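Local structure of FAD dependent oxidoreductase domain-containing protein (Deinococcus radiodurans R1, 3C4N) at residues 305-313 with 337-345. The protein is of unknown function but binds ADP and probably acts as an FAD-dependent oxidoreductase of the DAO family. Sequence-based numbering, arbitrary orientation.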
loop_
_atom_site.group_PDB
_atom_site.type_symbol
_atom_site.label_atom_id
_atom_site.label_comp_id
_atom_site.label_asym_id
_atom_site.label_seq_id
_atom_site.Cartn_x
_atom_site.Cartn_y
_atom_site.Cartn_z
ATOM N N SER A 305 40.408 -6.768 -1.498
ATOM C CA SER A 305 41.789 -7.234 -1.527
ATOM C C SER A 305 42.356 -7.036 -2.927
ATOM O O SER A 305 42.794 -7.996 -3.565
ATOM C CB SER A 305 41.869 -8.724 -1.156
ATOM O OG SER A 305 41.506 -8.967 0.196
ATOM N N LEU A 306 42.346 -5.802 -3.417
ATOM C CA LEU A 306 42.873 -5.547 -4.752
ATOM C C LEU A 306 44.205 -4.806 -4.732
ATOM O O LEU A 306 44.285 -3.640 -4.335
ATOM C CB LEU A 306 41.861 -4.775 -5.612
ATOM C CG LEU A 306 42.308 -4.507 -7.059
ATOM C CD1 LEU A 306 42.522 -5.824 -7.792
ATOM C CD2 LEU A 306 41.273 -3.670 -7.771
ATOM N N THR A 307 45.241 -5.517 -5.171
ATOM C CA THR A 307 46.600 -5.014 -5.238
ATOM C C THR A 307 47.008 -4.209 -4.001
ATOM O O THR A 307 47.441 -3.062 -4.102
ATOM C CB THR A 307 46.814 -4.176 -6.531
ATOM O OG1 THR A 307 48.166 -3.706 -6.577
ATOM C CG2 THR A 307 45.868 -2.983 -6.578
ATOM N N GLY A 308 46.853 -4.822 -2.829
ATOM C CA GLY A 308 47.234 -4.174 -1.585
ATOM C C GLY A 308 46.320 -3.100 -1.028
ATOM O O GLY A 308 46.671 -2.434 -0.056
ATOM N N VAL A 309 45.149 -2.923 -1.627
ATOM C CA VAL A 309 44.209 -1.920 -1.146
ATOM C C VAL A 309 42.852 -2.564 -0.885
ATOM O O VAL A 309 42.360 -3.340 -1.702
ATOM C CB VAL A 309 44.031 -0.791 -2.171
ATOM C CG1 VAL A 309 43.173 0.316 -1.579
ATOM C CG2 VAL A 309 45.385 -0.263 -2.598
ATOM N N PRO A 310 42.235 -2.254 0.266
ATOM C CA PRO A 310 40.928 -2.800 0.649
ATOM C C PRO A 310 39.767 -2.162 -0.112
ATOM O O PRO A 310 39.603 -0.944 -0.095
ATOM C CB PRO A 310 40.865 -2.507 2.146
ATOM C CG PRO A 310 41.581 -1.203 2.248
ATOM C CD PRO A 310 42.786 -1.416 1.345
ATOM N N THR A 311 38.958 -2.986 -0.769
ATOM C CA THR A 311 37.823 -2.478 -1.535
ATOM C C THR A 311 36.506 -3.055 -1.029
ATOM O O THR A 311 36.477 -3.761 -0.019
ATOM C CB THR A 311 37.974 -2.808 -3.028
ATOM O OG1 THR A 311 37.413 -4.096 -3.293
ATOM C CG2 THR A 311 39.455 -2.835 -3.417
ATOM N N GLY A 312 35.416 -2.755 -1.729
ATOM C CA GLY A 312 34.112 -3.251 -1.309
ATOM C C GLY A 312 33.623 -4.498 -2.025
ATOM O O GLY A 312 32.565 -5.017 -1.692
ATOM N N LEU A 313 34.401 -4.976 -2.996
ATOM C CA LEU A 313 34.063 -6.154 -3.787
ATOM C C LEU A 313 34.610 -7.449 -3.183
ATOM O O LEU A 313 35.740 -7.480 -2.686
ATOM C CB LEU A 313 34.604 -5.984 -5.211
ATOM C CG LEU A 313 33.980 -4.897 -6.093
ATOM C CD1 LEU A 313 34.140 -3.543 -5.449
ATOM C CD2 LEU A 313 34.634 -4.904 -7.469
ATOM N N GLU A 337 33.516 1.548 -9.954
ATOM C CA GLU A 337 33.394 2.053 -8.596
ATOM C C GLU A 337 33.608 0.855 -7.672
ATOM O O GLU A 337 32.718 0.017 -7.522
ATOM C CB GLU A 337 31.997 2.630 -8.342
ATOM C CG GLU A 337 31.461 3.584 -9.409
ATOM C CD GLU A 337 30.426 4.565 -8.850
ATOM O OE1 GLU A 337 29.560 4.144 -8.051
ATOM O OE2 GLU A 337 30.476 5.760 -9.210
ATOM N N LEU A 338 34.785 0.776 -7.060
ATOM C CA LEU A 338 35.133 -0.321 -6.156
ATOM C C LEU A 338 34.720 -0.096 -4.702
ATOM O O LEU A 338 34.535 -1.055 -3.949
ATOM C CB LEU A 338 36.643 -0.565 -6.189
ATOM C CG LEU A 338 37.234 -1.409 -7.315
ATOM C CD1 LEU A 338 36.554 -1.085 -8.623
ATOM C CD2 LEU A 338 38.728 -1.173 -7.384
ATOM N N GLY A 339 34.604 1.167 -4.301
ATOM C CA GLY A 339 34.242 1.480 -2.928
ATOM C C GLY A 339 35.331 1.090 -1.934
ATOM O O GLY A 339 36.301 0.425 -2.298
ATOM N N ARG A 340 35.170 1.508 -0.681
ATOM C CA ARG A 340 36.136 1.201 0.377
ATOM C C ARG A 340 35.778 -0.108 1.075
ATOM O O ARG A 340 36.643 -0.944 1.304
ATOM C CB ARG A 340 36.163 2.322 1.415
ATOM C CG ARG A 340 36.656 3.652 0.897
ATOM C CD ARG A 340 36.429 4.753 1.923
ATOM N NE ARG A 340 35.006 5.016 2.158
ATOM C CZ ARG A 340 34.233 4.361 3.024
ATOM N NH1 ARG A 340 34.733 3.379 3.765
ATOM N NH2 ARG A 340 32.955 4.701 3.154
ATOM N N SER A 341 34.508 -0.265 1.435
ATOM C CA SER A 341 34.048 -1.485 2.083
ATOM C C SER A 341 32.753 -1.951 1.423
ATOM O O SER A 341 32.149 -1.214 0.641
ATOM C CB SER A 341 33.803 -1.257 3.574
ATOM O OG SER A 341 32.714 -0.374 3.767
ATOM N N SER A 342 32.331 -3.169 1.750
ATOM C CA SER A 342 31.119 -3.753 1.188
ATOM C C SER A 342 29.882 -2.890 1.395
ATOM O O SER A 342 28.901 -3.018 0.663
ATOM C CB SER A 342 30.875 -5.130 1.796
ATOM O OG SER A 342 29.682 -5.688 1.284
ATOM N N ALA A 343 29.931 -2.018 2.396
ATOM C CA ALA A 343 28.813 -1.136 2.702
ATOM C C ALA A 343 28.593 -0.091 1.611
ATOM O O ALA A 343 27.485 0.413 1.447
ATOM C CB ALA A 343 29.046 -0.448 4.043
ATOM N N ASP A 344 29.639 0.239 0.866
ATOM C CA ASP A 344 29.506 1.230 -0.196
ATOM C C ASP A 344 29.087 0.599 -1.526
ATOM O O ASP A 344 28.847 1.311 -2.494
ATOM C CB ASP A 344 30.828 1.982 -0.401
ATOM C CG ASP A 344 31.313 2.691 0.864
ATOM O OD1 ASP A 344 30.570 3.545 1.406
ATOM O OD2 ASP A 344 32.445 2.388 1.304
ATOM N N VAL A 345 28.977 -0.726 -1.562
ATOM C CA VAL A 345 28.635 -1.439 -2.789
ATOM C C VAL A 345 27.235 -2.084 -2.827
ATOM O O VAL A 345 26.920 -2.966 -2.020
ATOM C CB VAL A 345 29.716 -2.521 -3.048
ATOM C CG1 VAL A 345 29.449 -3.255 -4.346
ATOM C CG2 VAL A 345 31.086 -1.863 -3.075
#
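Gly312 and Leu338 join the loops before and after helix 315-324, in the FAD-dependent oxidoreductase region but away from the ADP site. Loop 305-313 contains a type I' turn, closed in both directions by backbone hydrogen bonds between Leu306 and Val309; 337-345 leads on to strand 347-352. The hydrogen bond that crosses runs from Gly312 N to Leu338 O, 2.9 Å long; its N-H...O angle of 147° is moderately bent, and the donor stands 29° out of the carbonyl plane. Backbone contacts extend the join. Gly312 CA lies 3.4 Å from Ser341 O, and Ser342 CA lies 3.5 Å from Gly312 O, both as C-H...O contacts, so the two backbones meet closely at Gly312, which has no side chain. Gln256 donates a hydrogen bond to Gly312 O, tying this point to strand 251-260.

Apolar contacts flank the bond. Leu306, whose CG is trans to the backbone N (chi1 -178°), brings CD2 to within 3.6 Å of Leu338 CD2, the two side chains crossing at about a right angle. Leu338 CB faces Thr311 CB at 4.1 Å, while Leu313 CD1 approaches both Leu338 CB and Val345 CG2; Leu318 packs on Thr311 and Leu313 from the helix.

Asp344 OD2 takes weak bonds from Arg340 N and Ser341 N and lies above the Arg340 guanidinium plane, toward its rim, a salt bridge by charge alone. In an ST turn, Thr311 OG1 accepts from Leu313 N at 3.2 Å.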